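Type III restriction-modification enzyme EcoP15I Res subunit (Escherichia coli, PDB 4ZCF) supplies the ATP-driven helicase-like motor and nuclease of a type III restriction enzyme that, with Mod, cuts DNA 25-27 base pairs downstream of one of two inversely oriented sites. Local coordinates at residues K109-I119 and P221-F231; S188-L196 and K236-F244. All blocks are in the same frame, centred on the assembly; numbering follows the deposited sequence.

Interaction 1 (K109-I119 and P221-F231); sequences KFIIIVPTLSI and PFIIIDEPHRF. With AMP (adenosine monophosphate), chain H; nucleotides of chain E; nucleotides of chain D.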
# COMPACT_ATOMS: atom_id res chain seq x y z
N LYS C 109 -22.85 0.45 -9.95
CA LYS C 109 -21.99 1.51 -9.45
C LYS C 109 -22.80 2.67 -8.88
O LYS C 109 -23.60 3.28 -9.59
CB LYS C 109 -20.95 1.93 -10.50
CG LYS C 109 -19.79 0.94 -10.57
CD LYS C 109 -18.64 1.39 -11.40
CE LYS C 109 -17.74 0.20 -11.63
NZ LYS C 109 -16.56 0.57 -12.48
N PHE C 110 -22.63 2.91 -7.57
CA PHE C 110 -23.37 3.91 -6.80
C PHE C 110 -22.43 4.75 -5.94
O PHE C 110 -21.46 4.22 -5.39
CB PHE C 110 -24.41 3.21 -5.88
CG PHE C 110 -25.32 2.20 -6.53
CD1 PHE C 110 -24.92 0.88 -6.71
CD2 PHE C 110 -26.61 2.54 -6.90
CE1 PHE C 110 -25.76 -0.05 -7.34
CE2 PHE C 110 -27.46 1.61 -7.50
CZ PHE C 110 -27.03 0.32 -7.72
N ILE C 111 -22.74 6.04 -5.79
CA ILE C 111 -21.99 6.96 -4.92
C ILE C 111 -22.90 7.30 -3.72
O ILE C 111 -24.02 7.80 -3.92
CB ILE C 111 -21.42 8.22 -5.66
CG1 ILE C 111 -20.62 7.83 -6.93
CG2 ILE C 111 -20.55 9.04 -4.69
CD1 ILE C 111 -20.09 9.03 -7.85
N ILE C 112 -22.46 6.97 -2.48
CA ILE C 112 -23.17 7.30 -1.24
C ILE C 112 -22.53 8.58 -0.73
O ILE C 112 -21.37 8.54 -0.29
CB ILE C 112 -23.12 6.20 -0.13
CG1 ILE C 112 -23.81 4.90 -0.58
CG2 ILE C 112 -23.74 6.72 1.19
CD1 ILE C 112 -23.48 3.72 0.33
N ILE C 113 -23.27 9.70 -0.79
CA ILE C 113 -22.75 10.97 -0.31
C ILE C 113 -23.23 11.28 1.12
O ILE C 113 -24.44 11.30 1.39
CB ILE C 113 -22.84 12.11 -1.36
CG1 ILE C 113 -22.28 11.61 -2.71
CG2 ILE C 113 -22.07 13.37 -0.86
CD1 ILE C 113 -22.29 12.55 -3.89
N VAL C 114 -22.27 11.42 2.04
CA VAL C 114 -22.53 11.64 3.47
C VAL C 114 -22.01 13.02 3.90
O VAL C 114 -21.12 13.54 3.24
CB VAL C 114 -22.07 10.46 4.39
CG1 VAL C 114 -22.83 9.17 4.07
CG2 VAL C 114 -20.56 10.23 4.36
N PRO C 115 -22.60 13.71 4.90
CA PRO C 115 -22.13 15.07 5.19
C PRO C 115 -21.07 15.20 6.29
O PRO C 115 -20.49 16.30 6.46
CB PRO C 115 -23.42 15.76 5.64
CG PRO C 115 -24.22 14.66 6.31
CD PRO C 115 -23.75 13.34 5.76
N THR C 116 -20.83 14.10 7.04
CA THR C 116 -20.05 14.03 8.27
C THR C 116 -19.17 12.77 8.39
O THR C 116 -19.49 11.74 7.81
CB THR C 116 -21.08 14.26 9.41
OG1 THR C 116 -20.99 15.59 9.94
CG2 THR C 116 -21.08 13.21 10.48
N LEU C 117 -18.05 12.87 9.14
CA LEU C 117 -17.14 11.74 9.36
C LEU C 117 -17.76 10.63 10.20
O LEU C 117 -17.47 9.46 9.96
CB LEU C 117 -15.81 12.17 9.99
CG LEU C 117 -14.87 12.98 9.12
CD1 LEU C 117 -13.69 13.46 9.95
CD2 LEU C 117 -14.42 12.21 7.86
N SER C 118 -18.62 11.00 11.19
CA SER C 118 -19.32 10.05 12.06
C SER C 118 -20.35 9.22 11.26
O SER C 118 -20.49 8.02 11.49
CB SER C 118 -20.02 10.78 13.20
OG SER C 118 -19.18 11.72 13.84
N ILE C 119 -21.07 9.87 10.34
CA ILE C 119 -22.02 9.20 9.46
C ILE C 119 -21.19 8.35 8.47
O ILE C 119 -21.58 7.21 8.20
CB ILE C 119 -23.00 10.20 8.76
CG1 ILE C 119 -23.87 10.96 9.79
CG2 ILE C 119 -23.87 9.49 7.71
CD1 ILE C 119 -24.71 12.19 9.19
N PRO C 221 -23.23 7.48 -12.69
CA PRO C 221 -23.65 6.96 -11.38
C PRO C 221 -25.06 7.26 -10.89
O PRO C 221 -25.71 8.21 -11.34
CB PRO C 221 -22.59 7.54 -10.43
CG PRO C 221 -22.18 8.82 -11.08
CD PRO C 221 -22.47 8.74 -12.55
N PHE C 222 -25.50 6.48 -9.89
CA PHE C 222 -26.74 6.64 -9.14
C PHE C 222 -26.28 7.14 -7.76
O PHE C 222 -25.52 6.45 -7.07
CB PHE C 222 -27.52 5.31 -9.04
CG PHE C 222 -28.63 5.14 -10.05
CD1 PHE C 222 -28.35 5.11 -11.41
CD2 PHE C 222 -29.95 5.05 -9.65
CE1 PHE C 222 -29.38 4.96 -12.34
CE2 PHE C 222 -30.98 4.90 -10.58
CZ PHE C 222 -30.69 4.87 -11.93
N ILE C 223 -26.68 8.37 -7.39
CA ILE C 223 -26.24 9.01 -6.14
C ILE C 223 -27.28 9.05 -5.06
O ILE C 223 -28.38 9.54 -5.30
CB ILE C 223 -25.61 10.41 -6.37
CG1 ILE C 223 -24.49 10.38 -7.43
CG2 ILE C 223 -25.14 11.02 -5.05
CD1 ILE C 223 -23.86 11.70 -7.70
N ILE C 224 -26.90 8.62 -3.84
CA ILE C 224 -27.67 8.63 -2.61
C ILE C 224 -27.20 9.80 -1.74
O ILE C 224 -25.99 9.94 -1.51
CB ILE C 224 -27.51 7.28 -1.83
CG1 ILE C 224 -27.79 6.02 -2.70
CG2 ILE C 224 -28.23 7.26 -0.47
CD1 ILE C 224 -29.23 5.76 -3.15
N ILE C 225 -28.13 10.61 -1.21
CA ILE C 225 -27.82 11.70 -0.30
C ILE C 225 -28.43 11.44 1.08
O ILE C 225 -29.65 11.34 1.21
CB ILE C 225 -28.06 13.12 -0.88
CG1 ILE C 225 -26.86 13.53 -1.74
CG2 ILE C 225 -28.25 14.17 0.24
CD1 ILE C 225 -27.10 13.56 -3.08
N ASP C 226 -27.54 11.29 2.09
CA ASP C 226 -27.84 11.06 3.50
C ASP C 226 -27.91 12.42 4.18
O ASP C 226 -26.95 13.19 4.10
CB ASP C 226 -26.73 10.20 4.13
CG ASP C 226 -27.14 9.39 5.34
OD1 ASP C 226 -27.53 10.00 6.35
OD2 ASP C 226 -26.99 8.15 5.30
N GLU C 227 -29.05 12.72 4.84
CA GLU C 227 -29.37 14.00 5.51
C GLU C 227 -29.29 15.14 4.46
O GLU C 227 -28.26 15.81 4.37
CB GLU C 227 -28.49 14.27 6.76
CG GLU C 227 -28.17 13.05 7.63
CD GLU C 227 -29.24 12.51 8.56
OE1 GLU C 227 -30.45 12.75 8.32
OE2 GLU C 227 -28.86 11.81 9.53
N PRO C 228 -30.32 15.30 3.58
CA PRO C 228 -30.21 16.28 2.49
C PRO C 228 -30.19 17.74 2.89
O PRO C 228 -29.84 18.59 2.07
CB PRO C 228 -31.39 15.94 1.58
CG PRO C 228 -32.37 15.30 2.46
CD PRO C 228 -31.61 14.58 3.52
N HIS C 229 -30.56 18.02 4.15
CA HIS C 229 -30.60 19.34 4.76
C HIS C 229 -29.19 19.90 5.01
O HIS C 229 -29.05 21.08 5.31
CB HIS C 229 -31.41 19.30 6.06
CG HIS C 229 -30.87 18.39 7.12
ND1 HIS C 229 -30.22 18.89 8.25
CD2 HIS C 229 -30.96 17.04 7.24
CE1 HIS C 229 -29.93 17.83 8.99
NE2 HIS C 229 -30.35 16.70 8.43
N ARG C 230 -28.16 19.05 4.89
CA ARG C 230 -26.76 19.40 5.09
C ARG C 230 -26.05 19.64 3.76
O ARG C 230 -24.84 19.89 3.72
CB ARG C 230 -26.07 18.34 5.95
CG ARG C 230 -26.36 18.50 7.44
CD ARG C 230 -25.69 17.37 8.21
NE ARG C 230 -25.34 17.73 9.59
CZ ARG C 230 -24.32 18.50 9.94
NH1 ARG C 230 -23.54 19.05 9.01
NH2 ARG C 230 -24.08 18.75 11.21
N PHE C 231 -26.83 19.62 2.68
CA PHE C 231 -26.39 19.86 1.30
C PHE C 231 -27.35 20.90 0.70
O PHE C 231 -28.19 20.54 -0.13
CB PHE C 231 -26.41 18.55 0.49
CG PHE C 231 -25.58 17.41 1.05
CD1 PHE C 231 -26.07 16.59 2.05
CD2 PHE C 231 -24.32 17.13 0.52
CE1 PHE C 231 -25.30 15.54 2.55
CE2 PHE C 231 -23.57 16.07 1.01
CZ PHE C 231 -24.06 15.28 2.02
P AMP H . -27.00 7.30 9.18
O1P AMP H . -26.79 8.75 9.41
O2P AMP H . -28.42 7.21 8.75
O3P AMP H . -26.24 7.00 7.94
O5' AMP H . -26.58 6.37 10.41
C5' AMP H . -27.51 5.49 11.00
C4' AMP H . -26.87 4.23 11.48
O4' AMP H . -27.86 3.34 12.06
C3' AMP H . -26.27 3.48 10.34
O3' AMP H . -24.90 3.86 10.20
C2' AMP H . -26.45 2.05 10.65
O2' AMP H . -25.29 1.53 11.34
C1' AMP H . -27.61 1.98 11.59
N9 AMP H . -28.77 1.40 11.03
C8 AMP H . -29.46 1.96 10.06
N7 AMP H . -30.54 1.19 9.76
C5 AMP H . -30.50 0.06 10.70
C6 AMP H . -31.26 -1.10 11.00
N6 AMP H . -32.44 -1.40 10.26
N1 AMP H . -30.85 -1.92 12.00
C2 AMP H . -29.75 -1.68 12.70
N3 AMP H . -28.98 -0.61 12.48
C4 AMP H . -29.29 0.29 11.51
P DA E 5 -16.57 16.21 11.05
OP1 DA E 5 -17.83 15.46 10.82
OP2 DA E 5 -15.59 15.66 12.02
O5' DA E 5 -15.91 16.44 9.61
C5' DA E 5 -14.77 17.24 9.54
C4' DA E 5 -14.32 17.52 8.12
O4' DA E 5 -14.10 18.95 8.03
C3' DA E 5 -12.99 16.83 7.77
O3' DA E 5 -13.07 16.17 6.48
C2' DA E 5 -11.95 17.94 7.83
C1' DA E 5 -12.74 19.25 7.83
N9 DA E 5 -12.26 20.27 8.79
C8 DA E 5 -12.20 20.19 10.16
N7 DA E 5 -11.68 21.26 10.73
C5 DA E 5 -11.39 22.10 9.65
C6 DA E 5 -10.79 23.39 9.55
N6 DA E 5 -10.44 24.13 10.61
N1 DA E 5 -10.69 23.96 8.32
C2 DA E 5 -11.04 23.26 7.23
N3 DA E 5 -11.60 22.05 7.22
C4 DA E 5 -11.75 21.52 8.46
P DT D 20 -21.95 24.36 1.82
OP1 DT D 20 -22.58 23.43 0.86
OP2 DT D 20 -22.08 25.81 1.59
O5' DT D 20 -22.50 24.04 3.29
C5' DT D 20 -22.61 22.69 3.71
C4' DT D 20 -23.01 22.63 5.17
O4' DT D 20 -22.01 23.33 5.96
C3' DT D 20 -24.36 23.26 5.50
O3' DT D 20 -25.15 22.34 6.22
C2' DT D 20 -24.04 24.50 6.32
C1' DT D 20 -22.64 24.22 6.86
N1 DT D 20 -21.79 25.45 7.09
C2 DT D 20 -21.40 25.77 8.39
O2 DT D 20 -21.68 25.10 9.38
N3 DT D 20 -20.63 26.91 8.48
C4 DT D 20 -20.26 27.77 7.46
O4 DT D 20 -19.60 28.77 7.74
C5 DT D 20 -20.72 27.38 6.13
C7 DT D 20 -20.38 28.18 4.90
C6 DT D 20 -21.45 26.27 6.02
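The F231 ring lies against I113, V114 and P115: the carbonyl carbon of V114 sits at its edge, close to the ring plane, 3.6 Å from CZ, while I113 CG2 approaches obliquely. E227 O, of the ring's own segment, lies in the ring plane at an edge. P115 CB packs on CE1 of F231, and P115 CG meets CD of R230 at 3.6 Å; the R230 guanidinium carries T116 OG1 over one face. At the far end, the F110 ring meets F222 CB obliquely. Between these groups the strands run parallel in the central sheet of the first RecA-like domain, in register from F110-F222 to I113-I225. Four backbone bonds join them, the shortest from I113 N to I224 O at 2.8 Å and the last from D226 N to I113 O. I111, I113, I223 and I225 share one face, where I113 CD1 meets I223 CG2; F110, I112, F222 and I224 line the other, which receives helix 90-105. Strand 222-226 runs into helicase motif II, the DEPH box, whose first residue D226 ends the strand; the turn after strand 109-113 resembles motif Ia. A chi1 of -155° swings the D226 carboxylate toward the nucleotide: OD2 is hydrogen-bonded to the hydroxyl of Y94 and lies 3.0 Å from O3P of AMP. Replacement of D226 by an alanine is likely to leave the Y94 hydroxyl without this partner and a gap beside I119 CG2 where the carboxylate lay. E227 packs its CG on I119 CD1 and pairs with K90, while L117 N donates to OP1 of DA5 of chain E at 3.1 Å.

Interaction 2 (S188-L196 and K236-F244); sequences SGMINSKSL and KTWENIEKF. With nucleotides of chain D; nucleotides of chain E.
N192 and T237 meet through a side-chain hydrogen bond, ND2 to OG1 at 2.8 Å, nearly straight, with OG1 close to the plane of the N192 amide. The other end of that amide receives a second, weak bond, from N240 ND2 to N192 OD1, bent to 129°; the two amide planes stand 62° apart. Both ends of the N192 amide are thus tied to one face of helix 236-242, one turn apart, which should fix its rotation. K243 NZ in turn donates to N240 OD1 at 3.0 Å, giving the other end of that amide a partner. The two helices belong to a RecA-like helicase domain, where they follow strands 180-186 and 222-226 of the central sheet and present their ends to the DNA backbone; the position of helix 188-191 is consistent with that of motif Ib. Apolar packing runs deeper. I191 bears on its partner with two branches: its side chain and that of N240 run antiparallel past one another, CG2 3.7 Å from N240 CB, and CD1 reaches the edge of the F244 ring, 3.8 Å from CE2. CG1, beside the backbone N (chi1 -74°), carries CD1 to the ring. L196 CD2 lies at the same ring's edge, more loosely, and T237 CG2 rests 3.9 Å from S188 CB. Contacts to DNA complete the polar side. T237 OG1, besides accepting from N192, donates to OP1 of DT20 of chain D at 2.9 Å, and the T237 backbone N, in the first turn of helix 236-242, donates to that same oxygen at 3.2 Å. The aliphatic part of K236 packs on DA19 of chain D. Beside DT6 of chain E, S193 OG, which accepts from S195 N in an ST turn, hydrogen-bonds a phosphate.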
# COMPACT_ATOMS: atom_id res chain seq x y z
N SER C 188 -18.72 15.27 2.68
CA SER C 188 -18.77 16.62 2.09
C SER C 188 -17.41 17.29 1.94
O SER C 188 -17.17 17.95 0.92
CB SER C 188 -19.69 17.51 2.91
OG SER C 188 -21.01 16.99 2.87
N GLY C 189 -16.55 17.12 2.95
CA GLY C 189 -15.19 17.65 2.98
C GLY C 189 -14.34 17.16 1.82
O GLY C 189 -13.51 17.91 1.30
N MET C 190 -14.58 15.91 1.38
CA MET C 190 -13.86 15.29 0.27
C MET C 190 -14.44 15.66 -1.08
O MET C 190 -13.68 15.80 -2.04
CB MET C 190 -13.70 13.77 0.45
CG MET C 190 -12.67 13.37 1.53
SD MET C 190 -11.05 14.21 1.42
CE MET C 190 -10.43 13.60 -0.15
N ILE C 191 -15.77 15.87 -1.15
CA ILE C 191 -16.45 16.33 -2.36
C ILE C 191 -15.88 17.75 -2.70
O ILE C 191 -15.57 18.04 -3.86
CB ILE C 191 -18.00 16.32 -2.11
CG1 ILE C 191 -18.58 14.89 -2.11
CG2 ILE C 191 -18.79 17.25 -3.06
CD1 ILE C 191 -18.85 14.22 -3.49
N ASN C 192 -15.69 18.59 -1.65
CA ASN C 192 -15.19 19.96 -1.71
C ASN C 192 -13.68 20.14 -1.78
O ASN C 192 -13.21 21.27 -1.89
CB ASN C 192 -15.79 20.80 -0.59
CG ASN C 192 -17.28 20.99 -0.73
OD1 ASN C 192 -17.84 20.87 -1.83
ND2 ASN C 192 -17.95 21.25 0.38
N SER C 193 -12.91 19.04 -1.74
CA SER C 193 -11.46 19.07 -1.83
C SER C 193 -10.98 19.28 -3.27
O SER C 193 -11.56 18.71 -4.18
CB SER C 193 -10.87 17.78 -1.30
OG SER C 193 -9.46 17.81 -1.46
N LYS C 194 -9.86 20.04 -3.46
CA LYS C 194 -9.24 20.26 -4.78
C LYS C 194 -8.68 18.96 -5.35
O LYS C 194 -8.49 18.87 -6.56
CB LYS C 194 -8.14 21.35 -4.73
CG LYS C 194 -6.94 21.02 -3.84
CD LYS C 194 -5.61 21.47 -4.44
CE LYS C 194 -4.48 20.60 -3.94
NZ LYS C 194 -3.20 20.87 -4.65
N SER C 195 -8.43 17.96 -4.47
CA SER C 195 -7.96 16.61 -4.80
C SER C 195 -8.84 15.95 -5.89
O SER C 195 -8.34 15.15 -6.67
CB SER C 195 -7.95 15.76 -3.53
OG SER C 195 -7.25 14.54 -3.72
N LEU C 196 -10.15 16.31 -5.94
CA LEU C 196 -11.13 15.81 -6.91
C LEU C 196 -11.24 16.65 -8.22
O LEU C 196 -11.70 16.12 -9.25
CB LEU C 196 -12.51 15.62 -6.25
CG LEU C 196 -12.78 14.20 -5.72
CD1 LEU C 196 -12.16 13.98 -4.33
CD2 LEU C 196 -14.27 13.88 -5.70
N LYS C 236 -22.04 25.40 -2.35
CA LYS C 236 -20.87 24.73 -2.90
C LYS C 236 -20.95 23.21 -2.98
O LYS C 236 -20.81 22.68 -4.09
CB LYS C 236 -19.58 25.18 -2.19
CG LYS C 236 -18.29 24.63 -2.80
CD LYS C 236 -17.65 25.57 -3.84
CE LYS C 236 -16.62 24.87 -4.70
NZ LYS C 236 -15.45 24.37 -3.93
N THR C 237 -21.14 22.52 -1.84
CA THR C 237 -21.21 21.05 -1.80
C THR C 237 -22.14 20.49 -2.87
O THR C 237 -21.72 19.62 -3.66
CB THR C 237 -21.54 20.51 -0.39
OG1 THR C 237 -20.78 21.18 0.61
CG2 THR C 237 -21.31 19.00 -0.28
N TRP C 238 -23.40 21.02 -2.93
CA TRP C 238 -24.38 20.59 -3.92
C TRP C 238 -23.94 20.85 -5.35
O TRP C 238 -24.15 19.99 -6.21
CB TRP C 238 -25.78 21.17 -3.65
CG TRP C 238 -26.81 20.58 -4.57
CD1 TRP C 238 -27.21 21.08 -5.77
CD2 TRP C 238 -27.40 19.28 -4.46
NE1 TRP C 238 -28.05 20.19 -6.40
CE2 TRP C 238 -28.19 19.08 -5.61
CE3 TRP C 238 -27.37 18.27 -3.48
CZ2 TRP C 238 -28.95 17.93 -5.80
CZ3 TRP C 238 -28.13 17.13 -3.67
CH2 TRP C 238 -28.91 16.96 -4.82
N GLU C 239 -23.32 22.03 -5.62
CA GLU C 239 -22.86 22.38 -6.97
C GLU C 239 -21.79 21.43 -7.48
O GLU C 239 -21.77 21.14 -8.67
CB GLU C 239 -22.46 23.86 -7.10
CG GLU C 239 -23.60 24.87 -6.90
CD GLU C 239 -24.76 24.85 -7.88
OE1 GLU C 239 -24.55 25.24 -9.05
OE2 GLU C 239 -25.88 24.50 -7.46
N ASN C 240 -20.95 20.90 -6.56
CA ASN C 240 -19.90 19.92 -6.87
C ASN C 240 -20.47 18.56 -7.22
O ASN C 240 -19.89 17.88 -8.07
CB ASN C 240 -18.90 19.78 -5.72
CG ASN C 240 -17.94 20.93 -5.56
OD1 ASN C 240 -17.59 21.63 -6.52
ND2 ASN C 240 -17.45 21.10 -4.35
N ILE C 241 -21.57 18.14 -6.53
CA ILE C 241 -22.32 16.88 -6.76
C ILE C 241 -22.95 16.96 -8.16
O ILE C 241 -22.91 15.97 -8.90
CB ILE C 241 -23.36 16.58 -5.63
CG1 ILE C 241 -22.66 16.35 -4.27
CG2 ILE C 241 -24.30 15.40 -5.99
CD1 ILE C 241 -23.54 16.53 -3.03
N GLU C 242 -23.47 18.16 -8.54
CA GLU C 242 -24.03 18.41 -9.89
C GLU C 242 -23.02 18.10 -11.02
O GLU C 242 -23.43 17.65 -12.08
CB GLU C 242 -24.57 19.84 -10.04
CG GLU C 242 -25.93 20.08 -9.41
CD GLU C 242 -26.42 21.52 -9.30
OE1 GLU C 242 -25.86 22.42 -9.97
OE2 GLU C 242 -27.42 21.74 -8.58
N LYS C 243 -21.71 18.30 -10.76
CA LYS C 243 -20.63 18.04 -11.71
C LYS C 243 -20.54 16.58 -12.18
O LYS C 243 -19.93 16.33 -13.22
CB LYS C 243 -19.27 18.44 -11.10
CG LYS C 243 -18.93 19.92 -11.11
CD LYS C 243 -17.65 20.15 -10.31
CE LYS C 243 -17.21 21.59 -10.31
NZ LYS C 243 -16.31 21.89 -9.17
N PHE C 244 -21.11 15.62 -11.41
CA PHE C 244 -21.08 14.19 -11.76
C PHE C 244 -22.08 13.79 -12.84
O PHE C 244 -22.03 12.65 -13.30
CB PHE C 244 -21.31 13.31 -10.52
CG PHE C 244 -20.25 13.38 -9.46
CD1 PHE C 244 -18.91 13.22 -9.78
CD2 PHE C 244 -20.60 13.55 -8.12
CE1 PHE C 244 -17.93 13.30 -8.80
CE2 PHE C 244 -19.62 13.61 -7.14
CZ PHE C 244 -18.29 13.49 -7.48
P DA D 19 -16.41 27.22 0.22
OP1 DA D 19 -15.91 26.60 -1.05
OP2 DA D 19 -16.91 28.62 0.21
O5' DA D 19 -17.58 26.34 0.89
C5' DA D 19 -17.55 24.93 0.85
C4' DA D 19 -18.03 24.36 2.16
O4' DA D 19 -17.13 24.70 3.23
C3' DA D 19 -19.40 24.75 2.66
O3' DA D 19 -20.39 24.01 1.91
C2' DA D 19 -19.28 24.24 4.10
C1' DA D 19 -17.79 24.38 4.43
N9 DA D 19 -17.46 25.41 5.42
C8 DA D 19 -16.99 26.68 5.18
N7 DA D 19 -16.72 27.37 6.27
C5 DA D 19 -17.09 26.52 7.29
C6 DA D 19 -17.06 26.65 8.70
N6 DA D 19 -16.62 27.75 9.29
N1 DA D 19 -17.48 25.61 9.48
C2 DA D 19 -17.90 24.49 8.88
N3 DA D 19 -17.99 24.24 7.55
C4 DA D 19 -17.55 25.30 6.80
P DT E 6 -11.94 15.28 5.79
OP1 DT E 6 -12.58 14.32 4.86
OP2 DT E 6 -11.00 14.75 6.80
O5' DT E 6 -11.12 16.34 4.96
C5' DT E 6 -11.63 17.28 4.04
C4' DT E 6 -10.50 18.16 3.50
O4' DT E 6 -10.19 19.24 4.41
C3' DT E 6 -9.18 17.42 3.26
O3' DT E 6 -8.80 17.64 1.93
C2' DT E 6 -8.21 17.96 4.32
C1' DT E 6 -8.80 19.33 4.63
N1 DT E 6 -8.56 19.87 6.01
C2 DT E 6 -8.19 21.19 6.13
O2 DT E 6 -7.99 21.91 5.17
N3 DT E 6 -8.05 21.64 7.42
C4 DT E 6 -8.23 20.92 8.60
O4 DT E 6 -8.04 21.44 9.71
C5 DT E 6 -8.65 19.55 8.41
C7 DT E 6 -8.90 18.69 9.62
C6 DT E 6 -8.80 19.11 7.14
P DT D 20 -21.95 24.36 1.82
OP1 DT D 20 -22.58 23.43 0.86
OP2 DT D 20 -22.08 25.81 1.59
O5' DT D 20 -22.50 24.04 3.29
C5' DT D 20 -22.61 22.69 3.71
C4' DT D 20 -23.01 22.63 5.17
O4' DT D 20 -22.01 23.33 5.96
C3' DT D 20 -24.36 23.26 5.50
O3' DT D 20 -25.15 22.34 6.22
C2' DT D 20 -24.04 24.50 6.32
C1' DT D 20 -22.64 24.22 6.86
N1 DT D 20 -21.79 25.45 7.09
C2 DT D 20 -21.40 25.77 8.39
O2 DT D 20 -21.68 25.10 9.38
N3 DT D 20 -20.63 26.91 8.48
C4 DT D 20 -20.26 27.77 7.46
O4 DT D 20 -19.60 28.77 7.74
C5 DT D 20 -20.72 27.38 6.13
C7 DT D 20 -20.38 28.18 4.90
C6 DT D 20 -21.45 26.27 6.02

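In the fold
The segments of the two interactions alternate along the chain, and their centres lie about 11 Å apart. Interaction 1 forms the middle of the parallel sheet and carries pocket residues for AMP; interaction 2 sits beyond its carboxyl end, beside the DNA. They touch directly: S188 OG lies 3.2 Å from P115 CA and makes a weak hydrogen bond to V114 O, while F231 CD2 packs on T237 CG2 at 3.6 Å. The S188 side chain is about 9 Å from that of D226 and about 12 Å from AMP. Segments 109-119 and 236-244 grip phosphates of different DNA strands, so nucleotide site and DNA surface are joined through this packing.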